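Local coordinates for 3-oxoacyl-[acyl-carrier-protein] synthase 3 (Micrococcus luteus NCTC 2665, PDB 4EWP) that probably catalyses the first condensation of fatty acid synthesis, adding two carbons from malonyl-ACP to an acetyl primer supplied by acetyl-CoA, at residues A[85-90]-A[103-108]; A[254-259]-A[287-292]; A[31-36]-A[53-58]. One frame throughout, in Å; residues are numbered along the deposited sequence.

Interaction 1 (A[85-90]-A[103-108]); sequences DAVIVS and ALVAHE
V87 and V89 meet V105 and A106 with no flat side chain on either side. No ring face, amide or guanidinium edge takes part. The contact is made by methyl groups alone, and no hydrogen bond crosses it. On strand 86-90 the two valines are alternate residues, so both point toward helix 101-108. On the helix, V105 and A106 are consecutive and point back at the strand.

The tightest approach is at A106, whose CB lies 3.9 Å from CG2 of V87. That methyl stands beside the backbone N of V87. Its twin CG1 is anti to that N (chi1 174°) and lies 4.5 Å from CG1 of V105. V87 therefore touches both helix residues, one with each branch. V89 reaches V105 with a single branch, and its CG2 is 4.3 Å from CG2 of V105. The 6.4 Å between CA of V87 and CA of A106 is consistent with the small side chain of A106. The axis of strand 86-90 passes 8.6 Å from that of the helix segment 103-108. Their N-to-C directions are 133° apart.

All four residues are buried. V105 also packs on A66 of helix 62-76, and A106 on A116 of strand 116-120. A106 touches S192 of the second subunit as well, so this helix lies between its own sheet and the dimer partner.

Strand 86-90 runs parallel to strand 116-120, next to it in a five-stranded mixed sheet. V87 makes backbone hydrogen bonds with P115 and Y117 at that seam. Helix 101-108 connects the two strands over one face of the sheet. This is a beta-alpha-beta crossover, part of the layered alpha-beta architecture of the thiolase-like superfamily.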
loop_
_atom_site.group_PDB
_atom_site.type_symbol
_atom_site.label_atom_id
_atom_site.label_comp_id
_atom_site.label_asym_id
_atom_site.label_seq_id
_atom_site.Cartn_x
_atom_site.Cartn_y
_atom_site.Cartn_z
ATOM N N ASP A 85 -7.117 8.140 -14.029
ATOM C CA ASP A 85 -6.144 9.100 -13.523
ATOM C C ASP A 85 -5.386 8.509 -12.345
ATOM O O ASP A 85 -4.450 9.134 -11.850
ATOM C CB ASP A 85 -6.837 10.381 -13.044
ATOM C CG ASP A 85 -7.692 11.011 -14.104
ATOM O OD1 ASP A 85 -7.328 10.922 -15.297
ATOM O OD2 ASP A 85 -8.735 11.597 -13.745
ATOM N N ALA A 86 -5.810 7.328 -11.881
ATOM C CA ALA A 86 -5.146 6.634 -10.777
ATOM C C ALA A 86 -5.596 5.184 -10.692
ATOM O O ALA A 86 -6.731 4.857 -11.054
ATOM C CB ALA A 86 -5.413 7.341 -9.461
ATOM N N VAL A 87 -4.710 4.323 -10.206
ATOM C CA VAL A 87 -4.980 2.898 -10.114
ATOM C C VAL A 87 -4.583 2.466 -8.718
ATOM O O VAL A 87 -3.423 2.583 -8.350
ATOM C CB VAL A 87 -4.137 2.079 -11.130
ATOM C CG1 VAL A 87 -4.319 0.601 -10.907
ATOM C CG2 VAL A 87 -4.485 2.449 -12.571
ATOM N N ILE A 88 -5.546 1.993 -7.932
ATOM C CA ILE A 88 -5.266 1.553 -6.569
ATOM C C ILE A 88 -5.557 0.070 -6.466
ATOM O O ILE A 88 -6.675 -0.383 -6.741
ATOM C CB ILE A 88 -6.124 2.299 -5.523
ATOM C CG1 ILE A 88 -5.933 3.808 -5.643
ATOM C CG2 ILE A 88 -5.774 1.842 -4.123
ATOM C CD1 ILE A 88 -6.780 4.609 -4.672
ATOM N N VAL A 89 -4.546 -0.697 -6.088
ATOM C CA VAL A 89 -4.726 -2.136 -5.976
ATOM C C VAL A 89 -4.566 -2.548 -4.523
ATOM O O VAL A 89 -3.514 -2.352 -3.908
ATOM C CB VAL A 89 -3.738 -2.915 -6.848
ATOM C CG1 VAL A 89 -3.756 -4.387 -6.452
ATOM C CG2 VAL A 89 -4.049 -2.706 -8.330
ATOM N N SER A 90 -5.626 -3.107 -3.967
ATOM C CA SER A 90 -5.595 -3.496 -2.578
ATOM C C SER A 90 -5.421 -5.001 -2.475
ATOM O O SER A 90 -6.329 -5.755 -2.796
ATOM C CB SER A 90 -6.862 -3.021 -1.893
ATOM O OG SER A 90 -6.978 -3.657 -0.648
ATOM N N ALA A 103 1.230 -1.350 -10.798
ATOM C CA ALA A 103 1.981 -0.801 -11.924
ATOM C C ALA A 103 1.845 -1.713 -13.128
ATOM O O ALA A 103 1.735 -1.234 -14.258
ATOM C CB ALA A 103 3.464 -0.582 -11.548
ATOM N N LEU A 104 1.835 -3.026 -12.888
ATOM C CA LEU A 104 1.544 -3.988 -13.962
ATOM C C LEU A 104 0.113 -3.833 -14.469
ATOM O O LEU A 104 -0.124 -3.816 -15.677
ATOM C CB LEU A 104 1.741 -5.439 -13.495
ATOM C CG LEU A 104 3.157 -5.998 -13.389
ATOM C CD1 LEU A 104 3.130 -7.372 -12.737
ATOM C CD2 LEU A 104 3.821 -6.073 -14.765
ATOM N N VAL A 105 -0.840 -3.735 -13.542
ATOM C CA VAL A 105 -2.239 -3.607 -13.920
ATOM C C VAL A 105 -2.441 -2.366 -14.788
ATOM O O VAL A 105 -3.052 -2.438 -15.863
ATOM C CB VAL A 105 -3.167 -3.561 -12.679
ATOM C CG1 VAL A 105 -4.640 -3.305 -13.077
ATOM C CG2 VAL A 105 -3.038 -4.852 -11.861
ATOM N N ALA A 106 -1.902 -1.239 -14.326
ATOM C CA ALA A 106 -2.040 0.031 -15.035
ATOM C C ALA A 106 -1.561 -0.118 -16.460
ATOM O O ALA A 106 -2.213 0.352 -17.397
ATOM C CB ALA A 106 -1.253 1.128 -14.333
ATOM N N HIS A 107 -0.424 -0.797 -16.619
ATOM C CA HIS A 107 0.166 -0.991 -17.936
ATOM C C HIS A 107 -0.691 -1.887 -18.812
ATOM O O HIS A 107 -0.960 -1.551 -19.963
ATOM C CB HIS A 107 1.576 -1.574 -17.855
ATOM C CG HIS A 107 2.103 -2.009 -19.183
ATOM N ND1 HIS A 107 2.249 -1.135 -20.241
ATOM C CD2 HIS A 107 2.472 -3.225 -19.643
ATOM C CE1 HIS A 107 2.703 -1.794 -21.292
ATOM N NE2 HIS A 107 2.850 -3.062 -20.956
ATOM N N GLU A 108 -1.120 -3.021 -18.257
ATOM C CA GLU A 108 -1.865 -4.022 -19.022
ATOM C C GLU A 108 -3.170 -3.456 -19.551
ATOM O O GLU A 108 -3.594 -3.797 -20.660
ATOM C CB GLU A 108 -2.176 -5.255 -18.168
ATOM C CG GLU A 108 -1.009 -5.835 -17.382
ATOM C CD GLU A 108 -0.043 -6.611 -18.251
ATOM O OE1 GLU A 108 -0.212 -6.587 -19.492
ATOM O OE2 GLU A 108 0.882 -7.245 -17.687
#

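Interaction 2 (A[254-259]-A[287-292]); sequences VAREAL and KQLKLP
R256 runs from helix 240-262 to L289 and Q288 at the end of helix 279-288. Its CB starts off neither toward nor away from them. CG, anti to the carbonyl carbon (chi1 -74°), lies 4.0 Å from CD2 of L289. CD and NE pass on without a close partner in 287-292. The chain bends at chi3, and this brings the guanidinium round to Q288. There NH1 is 3.6 Å from the backbone O of Q288, which sits at the guanidinium edge and in its plane. NH1 is also 3.8 Å from CG of Q288. NE2 of Q288 lies 3.9 Å from NH1 of R256, but both are donors. The guanidinium and the amide of Q288 are turned 68° apart, so they do not stack.

Deeper in the contact, L289 spreads its two methyls over A255. CD2 of L289 is 3.9 Å from CB of A255, and CD1 is 4.0 Å from the same CB. Both residues also pack on L332 of strand 330-337. K290 follows with positive phi and closes the helix in a Schellman motif, with K290 N bonded to K287 O at 3.1 Å.

The chemistry changes with depth. The inner part is purely apolar. On the solvent side no hydrogen bond forms, but a positive group lies near a carbonyl of the helix C-terminus. That placement is likely to be mildly favourable electrostatically.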
loop_
_atom_site.group_PDB
_atom_site.type_symbol
_atom_site.label_atom_id
_atom_site.label_comp_id
_atom_site.label_asym_id
_atom_site.label_seq_id
_atom_site.Cartn_x
_atom_site.Cartn_y
_atom_site.Cartn_z
ATOM N N VAL A 254 -19.546 0.646 13.959
ATOM C CA VAL A 254 -18.979 1.327 12.804
ATOM C C VAL A 254 -20.071 1.527 11.738
ATOM O O VAL A 254 -20.245 2.622 11.191
ATOM C CB VAL A 254 -17.780 0.538 12.215
ATOM C CG1 VAL A 254 -17.269 1.186 10.915
ATOM C CG2 VAL A 254 -16.653 0.417 13.248
ATOM N N ALA A 255 -20.825 0.473 11.459
ATOM C CA ALA A 255 -21.886 0.575 10.460
ATOM C C ALA A 255 -22.926 1.638 10.837
ATOM O O ALA A 255 -23.347 2.441 10.002
ATOM C CB ALA A 255 -22.547 -0.779 10.248
ATOM N N ARG A 256 -23.345 1.649 12.094
ATOM C CA ARG A 256 -24.318 2.651 12.523
ATOM C C ARG A 256 -23.700 4.041 12.409
ATOM O O ARG A 256 -24.364 5.004 12.021
ATOM C CB ARG A 256 -24.841 2.377 13.940
ATOM C CG ARG A 256 -25.824 1.190 13.998
ATOM C CD ARG A 256 -26.435 0.974 15.394
ATOM N NE ARG A 256 -25.428 0.529 16.358
ATOM C CZ ARG A 256 -25.369 -0.691 16.888
ATOM N NH1 ARG A 256 -26.283 -1.612 16.571
ATOM N NH2 ARG A 256 -24.401 -0.984 17.749
ATOM N N GLU A 257 -22.417 4.143 12.728
ATOM C CA GLU A 257 -21.736 5.409 12.575
ATOM C C GLU A 257 -21.704 5.841 11.093
ATOM O O GLU A 257 -21.959 7.001 10.774
ATOM C CB GLU A 257 -20.336 5.315 13.165
ATOM C CG GLU A 257 -19.727 6.651 13.535
ATOM C CD GLU A 257 -18.394 6.493 14.246
ATOM O OE1 GLU A 257 -18.257 5.524 15.038
ATOM O OE2 GLU A 257 -17.493 7.332 14.003
ATOM N N ALA A 258 -21.402 4.902 10.196
ATOM C CA ALA A 258 -21.379 5.190 8.764
ATOM C C ALA A 258 -22.767 5.644 8.286
ATOM O O ALA A 258 -22.907 6.664 7.615
ATOM C CB ALA A 258 -20.878 3.966 7.967
ATOM N N LEU A 259 -23.800 4.908 8.655
ATOM C CA LEU A 259 -25.162 5.341 8.349
ATOM C C LEU A 259 -25.427 6.754 8.881
ATOM O O LEU A 259 -25.966 7.603 8.165
ATOM C CB LEU A 259 -26.189 4.369 8.942
ATOM C CG LEU A 259 -26.233 2.934 8.403
ATOM C CD1 LEU A 259 -27.197 2.112 9.230
ATOM C CD2 LEU A 259 -26.627 2.883 6.928
ATOM N N LYS A 287 -28.711 -8.780 11.626
ATOM C CA LYS A 287 -29.696 -8.714 12.700
ATOM C C LYS A 287 -29.448 -7.485 13.573
ATOM O O LYS A 287 -30.380 -6.807 14.009
ATOM C CB LYS A 287 -29.640 -9.983 13.549
ATOM C CG LYS A 287 -30.486 -9.926 14.820
ATOM C CD LYS A 287 -30.430 -11.246 15.595
ATOM C CE LYS A 287 -31.073 -11.108 16.982
ATOM N NZ LYS A 287 -31.175 -12.415 17.701
ATOM N N GLN A 288 -28.179 -7.190 13.823
ATOM C CA GLN A 288 -27.832 -6.119 14.748
ATOM C C GLN A 288 -28.221 -4.739 14.161
ATOM O O GLN A 288 -28.611 -3.807 14.885
ATOM C CB GLN A 288 -26.344 -6.214 15.098
ATOM C CG GLN A 288 -25.915 -5.367 16.286
ATOM C CD GLN A 288 -26.559 -5.795 17.598
ATOM O OE1 GLN A 288 -27.042 -6.923 17.733
ATOM N NE2 GLN A 288 -26.567 -4.887 18.577
ATOM N N LEU A 289 -28.156 -4.636 12.834
ATOM C CA LEU A 289 -28.506 -3.399 12.141
ATOM C C LEU A 289 -30.003 -3.167 11.986
ATOM O O LEU A 289 -30.417 -2.151 11.428
ATOM C CB LEU A 289 -27.852 -3.353 10.767
ATOM C CG LEU A 289 -26.332 -3.250 10.807
ATOM C CD1 LEU A 289 -25.767 -3.073 9.405
ATOM C CD2 LEU A 289 -25.933 -2.096 11.704
ATOM N N LYS A 290 -30.805 -4.114 12.468
ATOM C CA LYS A 290 -32.256 -4.010 12.411
ATOM C C LYS A 290 -32.795 -3.689 11.019
ATOM O O LYS A 290 -33.679 -2.844 10.876
ATOM C CB LYS A 290 -32.744 -2.944 13.395
ATOM C CG LYS A 290 -32.514 -3.284 14.855
ATOM C CD LYS A 290 -32.999 -2.152 15.754
ATOM C CE LYS A 290 -32.848 -2.506 17.231
ATOM N NZ LYS A 290 -33.839 -3.535 17.677
ATOM N N LEU A 291 -32.291 -4.379 10.001
ATOM C CA LEU A 291 -32.666 -4.076 8.622
ATOM C C LEU A 291 -34.089 -4.531 8.344
ATOM O O LEU A 291 -34.519 -5.559 8.862
ATOM C CB LEU A 291 -31.731 -4.787 7.655
ATOM C CG LEU A 291 -30.229 -4.555 7.768
ATOM C CD1 LEU A 291 -29.509 -5.398 6.736
ATOM C CD2 LEU A 291 -29.892 -3.089 7.588
ATOM N N PRO A 292 -34.828 -3.777 7.517
ATOM C CA PRO A 292 -36.122 -4.299 7.076
ATOM C C PRO A 292 -35.885 -5.427 6.087
ATOM O O PRO A 292 -34.773 -5.586 5.582
ATOM C CB PRO A 292 -36.773 -3.108 6.358
ATOM C CG PRO A 292 -35.902 -1.922 6.626
ATOM C CD PRO A 292 -34.541 -2.453 6.950
#

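Interaction 3 (A[31-36]-A[53-58]); sequences EDLIGP and RQRATA
Strand 27-29, paired antiparallel with strand 52-54, leads into a short, weakly bonded helical turn, and L33 of that turn meets R53 and R55. One methyl, CD1 of L33, makes the close contacts. It lies over one face of the R53 guanidinium, offset toward its rim, 3.5 Å from NE of R53. It is 3.8 Å from CD of R53. NH2 of R55 comes within 4.1 Å of the same CD1, at an oblique angle.

R53 has its CG between the backbone N and the carbonyl carbon (chi1 75°) and bends twice more, so the chain folds up to meet the leucine. Its CD in turn lies over a face of the R55 guanidinium. Hydrogen bonds hold the R53 head: NH2 to V28 O, and NH1 to F166 O and N30 OD1. With an alanine here the guanidinium is gone, which would probably leave N30 OD1 and F166 O short of a donor and open a gap beside the L33 methyl.

The NE of R55 is bonded to L168 O. R53 lies about 7 Å, side chain to side chain, from the predicted active-site N306. I44 of helix 41-48 packs on both R53 and I34, while R55 leans on V28 of strand 27-29.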
loop_
_atom_site.group_PDB
_atom_site.type_symbol
_atom_site.label_atom_id
_atom_site.label_comp_id
_atom_site.label_asym_id
_atom_site.label_seq_id
_atom_site.Cartn_x
_atom_site.Cartn_y
_atom_site.Cartn_z
ATOM N N GLU A 31 -15.453 -30.991 0.576
ATOM C CA GLU A 31 -14.975 -32.365 0.720
ATOM C C GLU A 31 -13.494 -32.511 0.364
ATOM O O GLU A 31 -12.807 -33.403 0.868
ATOM C CB GLU A 31 -15.824 -33.308 -0.141
ATOM C CG GLU A 31 -15.700 -34.785 0.228
ATOM C CD GLU A 31 -16.684 -35.233 1.314
ATOM O OE1 GLU A 31 -17.535 -34.419 1.744
ATOM O OE2 GLU A 31 -16.604 -36.413 1.728
ATOM N N ASP A 32 -13.010 -31.633 -0.506
ATOM C CA ASP A 32 -11.626 -31.686 -0.960
ATOM C C ASP A 32 -10.676 -31.229 0.140
ATOM O O ASP A 32 -9.493 -31.576 0.137
ATOM C CB ASP A 32 -11.432 -30.811 -2.205
ATOM C CG ASP A 32 -12.195 -31.334 -3.421
ATOM O OD1 ASP A 32 -12.975 -32.305 -3.282
ATOM O OD2 ASP A 32 -12.024 -30.764 -4.523
ATOM N N LEU A 33 -11.199 -30.459 1.088
ATOM C CA LEU A 33 -10.363 -29.829 2.107
ATOM C C LEU A 33 -10.446 -30.487 3.487
ATOM O O LEU A 33 -9.559 -30.297 4.323
ATOM C CB LEU A 33 -10.735 -28.354 2.244
ATOM C CG LEU A 33 -10.634 -27.535 0.966
ATOM C CD1 LEU A 33 -10.954 -26.056 1.230
ATOM C CD2 LEU A 33 -9.244 -27.696 0.374
ATOM N N ILE A 34 -11.509 -31.247 3.727
ATOM C CA ILE A 34 -11.804 -31.719 5.077
ATOM C C ILE A 34 -10.794 -32.714 5.656
ATOM O O ILE A 34 -10.706 -32.865 6.875
ATOM C CB ILE A 34 -13.204 -32.337 5.153
ATOM C CG1 ILE A 34 -13.358 -33.413 4.075
ATOM C CG2 ILE A 34 -14.253 -31.249 5.009
ATOM C CD1 ILE A 34 -14.667 -34.181 4.163
ATOM N N GLY A 35 -10.041 -33.382 4.787
ATOM C CA GLY A 35 -9.098 -34.413 5.211
ATOM C C GLY A 35 -8.014 -33.954 6.175
ATOM O O GLY A 35 -7.979 -34.394 7.316
ATOM N N PRO A 36 -7.122 -33.061 5.718
ATOM C CA PRO A 36 -5.989 -32.568 6.517
ATOM C C PRO A 36 -6.388 -31.768 7.770
ATOM O O PRO A 36 -5.557 -31.602 8.666
ATOM C CB PRO A 36 -5.246 -31.654 5.537
ATOM C CG PRO A 36 -5.699 -32.087 4.176
ATOM C CD PRO A 36 -7.118 -32.501 4.357
ATOM N N ARG A 53 -15.499 -22.640 -2.502
ATOM C CA ARG A 53 -14.717 -21.418 -2.603
ATOM C C ARG A 53 -13.954 -21.367 -3.931
ATOM O O ARG A 53 -13.532 -22.399 -4.468
ATOM C CB ARG A 53 -13.769 -21.248 -1.406
ATOM C CG ARG A 53 -12.533 -22.154 -1.410
ATOM C CD ARG A 53 -12.860 -23.556 -0.944
ATOM N NE ARG A 53 -13.314 -23.594 0.449
ATOM C CZ ARG A 53 -14.284 -24.388 0.902
ATOM N NH1 ARG A 53 -14.621 -24.362 2.187
ATOM N NH2 ARG A 53 -14.911 -25.224 0.075
ATOM N N GLN A 54 -13.818 -20.158 -4.462
ATOM C CA GLN A 54 -13.027 -19.914 -5.658
ATOM C C GLN A 54 -11.566 -20.217 -5.375
ATOM O O GLN A 54 -10.995 -19.707 -4.415
ATOM C CB GLN A 54 -13.193 -18.455 -6.097
ATOM C CG GLN A 54 -14.592 -18.182 -6.609
ATOM C CD GLN A 54 -14.983 -16.723 -6.611
ATOM O OE1 GLN A 54 -16.146 -16.395 -6.856
ATOM N NE2 GLN A 54 -14.025 -15.837 -6.344
ATOM N N ARG A 55 -10.966 -21.069 -6.197
ATOM C CA ARG A 55 -9.543 -21.347 -6.079
ATOM C C ARG A 55 -8.856 -21.126 -7.429
ATOM O O ARG A 55 -9.183 -21.765 -8.426
ATOM C CB ARG A 55 -9.297 -22.759 -5.523
ATOM C CG ARG A 55 -9.589 -22.884 -4.017
ATOM C CD ARG A 55 -8.743 -21.878 -3.222
ATOM N NE ARG A 55 -9.011 -21.873 -1.786
ATOM C CZ ARG A 55 -8.569 -22.797 -0.925
ATOM N NH1 ARG A 55 -7.846 -23.830 -1.348
ATOM N NH2 ARG A 55 -8.860 -22.696 0.371
ATOM N N ALA A 56 -7.917 -20.186 -7.445
ATOM C CA ALA A 56 -7.232 -19.791 -8.668
ATOM C C ALA A 56 -6.161 -20.785 -9.051
ATOM O O ALA A 56 -5.544 -21.405 -8.187
ATOM C CB ALA A 56 -6.611 -18.394 -8.496
ATOM N N THR A 57 -5.939 -20.929 -10.355
ATOM C CA THR A 57 -4.831 -21.727 -10.869
ATOM C C THR A 57 -3.545 -20.909 -10.785
ATOM O O THR A 57 -3.583 -19.733 -10.433
ATOM C CB THR A 57 -5.055 -22.122 -12.333
ATOM O OG1 THR A 57 -5.131 -20.941 -13.141
ATOM C CG2 THR A 57 -6.348 -22.901 -12.484
ATOM N N ALA A 58 -2.422 -21.541 -11.116
ATOM C CA ALA A 58 -1.118 -20.880 -11.152
ATOM C C ALA A 58 -1.067 -19.687 -12.103
ATOM O O ALA A 58 -0.423 -18.685 -11.798
ATOM C CB ALA A 58 -0.024 -21.885 -11.517
#

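In the fold
Interaction 1 is the buried one, while interactions 2 and 3 are partly buried. No two share a helix or strand, and none touches another. Interactions 1 and 2 lie on opposite sides of the chain's centre. Interaction 1 joins a helix to a strand of one five-stranded mixed sheet; interaction 2 joins two helices that lie against the other. Interaction 3 belongs to the separate two-stranded sheet, about 12 Å from interaction 1 at the nearest atoms. The chemistry follows the place. Interaction 1 uses only aliphatic branches, interaction 2 adds an arginine at its solvent side, and interaction 3 sets one methyl against two arginines. The second subunit touches the segments of interaction 1 alone.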